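Local coordinates for conserved exported protein (Bacteroides fragilis, PDB 3CLW) that is of unknown function but is probably a glycoside hydrolase of family 30 that cleaves O-glycosidic bonds, at residues T389-F402 against K463-Y475. Residues are numbered along the deposited sequence; the frame is centred on the assembly and turned at random.
Sequences TTKMLWTTANYSFF and KVYLTTIDKNLRY
Helix 391-400 packs on the beta-hairpin of strands 461-467 and 474-480, where the loop after Thr467 takes up Lys391 and lays Asn472 on Trp394. The helix runs roughly antiparallel to strand 463-467, with the axes 8.6 Å apart. Its other side meets helix 328-347 through Tyr399, so it lies between that helix and the hairpin. The Lys391 chain bends at its second torsion and then extends into the hairpin loop. Lys391 NZ donates to Thr468 O at 2.8 Å, nearly in line with the carbonyl bond. Lys391 NZ also donates to Asn472 OD1 at 2.7 Å. A weak bond to Lys471 O and a water add to this set. The Asn472 side chain lies flat over one face of the Trp394 indole, the amide and ring planes 8° apart. Asn472 CB sits 3.3 Å from the centroid of the five-membered ring of Trp394, a CH-pi contact. Leu393 CD2 covers the opposite face, and Trp394 NE1 donates in the ring plane to Thr389 OG1 at 3.0 Å. Further along the helix, Asn398 ND2 donates to Thr467 OG1 at 2.9 Å, from a bent angle of 137°. Thr467 OG1 also takes a weak bond from Leu473 N, within the G1 bulge that Leu473 and Arg474 form opposite Leu466. Leu473 CD2 meets Ala397 CB at 3.5 Å. At the far end, Phe402 CZ points over the centre of the Tyr465 ring, with the two planes at 40°. The lysine bonds thus lie at the loop end and the ring pair at the Phe402 end, with the Asn398 bond between. Carbonyl oxygens around the Lys391 ammonium probably favour its charged form.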
# COMPACT_ATOMS: atom_id res chain seq x y z
N THR A 389 -15.69 -8.82 -5.55
CA THR A 389 -14.51 -8.13 -6.07
C THR A 389 -14.90 -6.80 -6.70
O THR A 389 -15.97 -6.69 -7.29
CB THR A 389 -13.69 -8.98 -7.09
OG1 THR A 389 -14.47 -9.22 -8.27
CG2 THR A 389 -13.28 -10.30 -6.47
N THR A 390 -14.07 -5.77 -6.52
CA THR A 390 -14.33 -4.50 -7.16
C THR A 390 -13.46 -4.42 -8.40
O THR A 390 -12.57 -5.26 -8.60
CB THR A 390 -14.06 -3.30 -6.23
OG1 THR A 390 -12.66 -3.20 -5.99
CG2 THR A 390 -14.81 -3.43 -4.91
N LYS A 391 -13.72 -3.45 -9.26
CA LYS A 391 -12.84 -3.25 -10.42
C LYS A 391 -11.43 -2.76 -10.00
O LYS A 391 -10.47 -2.87 -10.79
CB LYS A 391 -13.48 -2.30 -11.43
CG LYS A 391 -14.75 -2.89 -12.10
CD LYS A 391 -14.36 -4.00 -13.08
CE LYS A 391 -15.58 -4.68 -13.68
NZ LYS A 391 -15.14 -5.70 -14.69
N MET A 392 -11.34 -2.23 -8.78
CA MET A 392 -10.11 -1.78 -8.18
C MET A 392 -9.25 -2.99 -7.94
O MET A 392 -8.05 -2.92 -8.10
CB MET A 392 -10.37 -1.00 -6.87
CG MET A 392 -10.85 0.47 -7.09
SD MET A 392 -11.51 1.39 -5.69
CE MET A 392 -13.08 0.51 -5.45
N LEU A 393 -9.85 -4.13 -7.59
CA LEU A 393 -9.04 -5.31 -7.42
C LEU A 393 -8.39 -5.65 -8.75
O LEU A 393 -7.19 -5.88 -8.83
CB LEU A 393 -9.85 -6.51 -6.87
CG LEU A 393 -9.04 -7.78 -6.50
CD1 LEU A 393 -9.73 -8.64 -5.45
CD2 LEU A 393 -8.79 -8.63 -7.73
N TRP A 394 -9.19 -5.69 -9.80
CA TRP A 394 -8.71 -6.10 -11.12
C TRP A 394 -7.72 -5.12 -11.78
O TRP A 394 -6.74 -5.53 -12.42
CB TRP A 394 -9.91 -6.51 -11.98
CG TRP A 394 -10.66 -7.62 -11.28
CD1 TRP A 394 -11.92 -7.56 -10.72
CD2 TRP A 394 -10.16 -8.95 -10.99
NE1 TRP A 394 -12.22 -8.78 -10.16
CE2 TRP A 394 -11.16 -9.63 -10.28
CE3 TRP A 394 -8.94 -9.62 -11.27
CZ2 TRP A 394 -11.01 -10.96 -9.86
CZ3 TRP A 394 -8.78 -10.90 -10.83
CH2 TRP A 394 -9.81 -11.57 -10.12
N THR A 395 -7.93 -3.83 -11.59
CA THR A 395 -7.01 -2.85 -12.17
C THR A 395 -5.68 -2.85 -11.43
O THR A 395 -4.63 -2.64 -12.05
CB THR A 395 -7.59 -1.43 -12.23
OG1 THR A 395 -7.90 -0.97 -10.91
CG2 THR A 395 -8.86 -1.41 -13.10
N THR A 396 -5.71 -3.11 -10.12
CA THR A 396 -4.46 -3.33 -9.36
C THR A 396 -3.74 -4.56 -9.90
O THR A 396 -2.53 -4.52 -10.16
CB THR A 396 -4.70 -3.52 -7.84
OG1 THR A 396 -5.37 -2.37 -7.32
CG2 THR A 396 -3.38 -3.68 -7.10
N ALA A 397 -4.50 -5.62 -10.10
CA ALA A 397 -3.96 -6.88 -10.62
C ALA A 397 -3.27 -6.74 -11.98
O ALA A 397 -2.33 -7.46 -12.23
CB ALA A 397 -5.08 -7.98 -10.66
N ASN A 398 -3.74 -5.83 -12.84
CA ASN A 398 -3.08 -5.53 -14.11
C ASN A 398 -1.60 -5.27 -13.84
O ASN A 398 -0.73 -5.66 -14.60
CB ASN A 398 -3.70 -4.28 -14.78
CG ASN A 398 -4.87 -4.61 -15.71
OD1 ASN A 398 -4.69 -4.96 -16.90
ND2 ASN A 398 -6.08 -4.49 -15.18
N TYR A 399 -1.35 -4.59 -12.73
CA TYR A 399 0.02 -4.33 -12.28
C TYR A 399 0.57 -5.47 -11.43
O TYR A 399 1.54 -6.14 -11.83
CB TYR A 399 0.07 -3.03 -11.49
CG TYR A 399 -0.15 -1.81 -12.32
CD1 TYR A 399 0.90 -1.23 -13.05
CD2 TYR A 399 -1.41 -1.19 -12.38
CE1 TYR A 399 0.71 -0.06 -13.82
CE2 TYR A 399 -1.61 -0.03 -13.14
CZ TYR A 399 -0.54 0.51 -13.85
OH TYR A 399 -0.75 1.65 -14.59
N SER A 400 -0.07 -5.69 -10.26
CA SER A 400 0.47 -6.58 -9.24
C SER A 400 0.72 -8.00 -9.67
O SER A 400 1.71 -8.59 -9.25
CB SER A 400 -0.34 -6.52 -7.93
OG SER A 400 -1.65 -7.07 -8.05
N PHE A 401 -0.16 -8.55 -10.51
CA PHE A 401 -0.06 -9.99 -10.90
C PHE A 401 1.13 -10.24 -11.85
O PHE A 401 1.74 -11.30 -11.84
CB PHE A 401 -1.41 -10.46 -11.54
CG PHE A 401 -1.49 -11.94 -11.88
CD1 PHE A 401 -2.06 -12.84 -10.98
CD2 PHE A 401 -1.05 -12.42 -13.11
CE1 PHE A 401 -2.18 -14.24 -11.31
CE2 PHE A 401 -1.14 -13.82 -13.44
CZ PHE A 401 -1.71 -14.71 -12.54
N PHE A 402 1.47 -9.21 -12.64
CA PHE A 402 2.50 -9.28 -13.68
C PHE A 402 3.83 -8.53 -13.37
O PHE A 402 4.92 -8.91 -13.84
CB PHE A 402 1.89 -8.77 -14.98
CG PHE A 402 0.73 -9.60 -15.47
CD1 PHE A 402 0.95 -10.82 -16.10
CD2 PHE A 402 -0.59 -9.16 -15.28
CE1 PHE A 402 -0.11 -11.60 -16.56
CE2 PHE A 402 -1.66 -9.93 -15.72
CZ PHE A 402 -1.41 -11.16 -16.36
N LYS A 463 0.79 -11.63 -24.91
CA LYS A 463 -0.46 -11.98 -24.27
C LYS A 463 -1.13 -10.76 -23.67
O LYS A 463 -0.48 -9.91 -23.05
CB LYS A 463 -0.23 -13.06 -23.22
CG LYS A 463 0.14 -14.38 -23.85
CD LYS A 463 0.53 -15.45 -22.84
CE LYS A 463 0.81 -16.74 -23.57
NZ LYS A 463 0.91 -17.89 -22.64
N VAL A 464 -2.43 -10.64 -23.91
CA VAL A 464 -3.15 -9.48 -23.47
C VAL A 464 -4.15 -9.89 -22.39
O VAL A 464 -4.83 -10.93 -22.52
CB VAL A 464 -3.86 -8.78 -24.65
CG1 VAL A 464 -4.80 -7.69 -24.16
CG2 VAL A 464 -2.84 -8.22 -25.62
N TYR A 465 -4.19 -9.07 -21.33
CA TYR A 465 -5.11 -9.23 -20.20
C TYR A 465 -5.82 -7.91 -19.98
O TYR A 465 -5.17 -6.86 -19.91
CB TYR A 465 -4.33 -9.64 -18.96
CG TYR A 465 -3.51 -10.88 -19.16
CD1 TYR A 465 -4.03 -12.15 -18.83
CD2 TYR A 465 -2.21 -10.81 -19.67
CE1 TYR A 465 -3.25 -13.31 -19.02
CE2 TYR A 465 -1.43 -11.96 -19.84
CZ TYR A 465 -1.96 -13.21 -19.53
OH TYR A 465 -1.19 -14.35 -19.70
N LEU A 466 -7.14 -7.95 -19.88
CA LEU A 466 -7.98 -6.76 -20.04
C LEU A 466 -9.05 -6.62 -18.96
O LEU A 466 -9.79 -7.58 -18.68
CB LEU A 466 -8.66 -6.83 -21.41
CG LEU A 466 -9.28 -5.60 -22.06
CD1 LEU A 466 -8.23 -4.53 -22.24
CD2 LEU A 466 -9.84 -5.98 -23.42
N THR A 467 -9.09 -5.42 -18.35
CA THR A 467 -10.10 -5.01 -17.38
C THR A 467 -10.94 -3.84 -17.93
O THR A 467 -10.43 -2.79 -18.30
CB THR A 467 -9.46 -4.59 -16.02
OG1 THR A 467 -8.67 -5.66 -15.51
CG2 THR A 467 -10.54 -4.24 -14.99
N THR A 468 -12.25 -4.06 -17.99
CA THR A 468 -13.17 -3.04 -18.46
C THR A 468 -14.40 -3.06 -17.55
O THR A 468 -14.44 -3.77 -16.53
CB THR A 468 -13.65 -3.33 -19.90
OG1 THR A 468 -14.41 -4.54 -19.90
CG2 THR A 468 -12.49 -3.46 -20.85
N ILE A 469 -15.41 -2.28 -17.95
CA ILE A 469 -16.73 -2.35 -17.31
C ILE A 469 -17.29 -3.78 -17.30
O ILE A 469 -17.97 -4.16 -16.37
CB ILE A 469 -17.76 -1.31 -17.92
CG1 ILE A 469 -19.02 -1.23 -17.08
CG2 ILE A 469 -18.11 -1.66 -19.35
CD1 ILE A 469 -20.02 -0.18 -17.52
N ASP A 470 -16.96 -4.58 -18.31
CA ASP A 470 -17.44 -5.96 -18.46
C ASP A 470 -16.45 -7.07 -18.04
O ASP A 470 -16.85 -8.23 -17.87
CB ASP A 470 -17.72 -6.21 -19.95
CG ASP A 470 -18.90 -5.43 -20.47
OD1 ASP A 470 -19.92 -5.28 -19.74
OD2 ASP A 470 -18.78 -4.94 -21.62
N LYS A 471 -15.16 -6.74 -17.93
CA LYS A 471 -14.10 -7.74 -17.82
C LYS A 471 -13.24 -7.57 -16.56
O LYS A 471 -12.77 -6.47 -16.26
CB LYS A 471 -13.23 -7.68 -19.08
CG LYS A 471 -13.92 -8.19 -20.36
CD LYS A 471 -13.31 -7.66 -21.67
CE LYS A 471 -13.92 -8.35 -22.93
NZ LYS A 471 -15.46 -8.39 -22.96
N ASN A 472 -13.06 -8.67 -15.81
CA ASN A 472 -12.13 -8.69 -14.68
C ASN A 472 -10.82 -9.33 -15.12
O ASN A 472 -10.67 -10.53 -15.04
CB ASN A 472 -12.70 -9.48 -13.50
CG ASN A 472 -14.02 -8.88 -12.94
OD1 ASN A 472 -14.32 -7.69 -13.08
ND2 ASN A 472 -14.80 -9.74 -12.29
N LEU A 473 -9.88 -8.52 -15.60
CA LEU A 473 -8.56 -9.03 -16.03
C LEU A 473 -8.69 -10.34 -16.81
O LEU A 473 -8.20 -11.39 -16.41
CB LEU A 473 -7.58 -9.14 -14.85
CG LEU A 473 -6.08 -9.18 -15.21
CD1 LEU A 473 -5.66 -7.94 -16.01
CD2 LEU A 473 -5.26 -9.28 -13.95
N ARG A 474 -9.37 -10.24 -17.94
CA ARG A 474 -9.67 -11.40 -18.79
C ARG A 474 -8.54 -11.60 -19.76
O ARG A 474 -8.08 -10.66 -20.39
CB ARG A 474 -10.94 -11.15 -19.59
CG ARG A 474 -12.21 -11.13 -18.80
CD ARG A 474 -12.63 -12.52 -18.38
NE ARG A 474 -12.14 -12.78 -17.03
CZ ARG A 474 -12.45 -13.86 -16.32
NH1 ARG A 474 -11.95 -13.98 -15.09
NH2 ARG A 474 -13.26 -14.80 -16.82
N TYR A 475 -8.12 -12.85 -19.91
CA TYR A 475 -7.09 -13.16 -20.87
C TYR A 475 -7.65 -13.07 -22.30
O TYR A 475 -8.70 -13.66 -22.60
CB TYR A 475 -6.48 -14.54 -20.58
CG TYR A 475 -5.52 -15.02 -21.65
CD1 TYR A 475 -4.41 -14.25 -22.01
CD2 TYR A 475 -5.71 -16.25 -22.29
CE1 TYR A 475 -3.53 -14.67 -22.97
CE2 TYR A 475 -4.81 -16.68 -23.27
CZ TYR A 475 -3.72 -15.89 -23.60
OH TYR A 475 -2.81 -16.29 -24.57
O HOH W 1 -17.52 -7.25 -15.14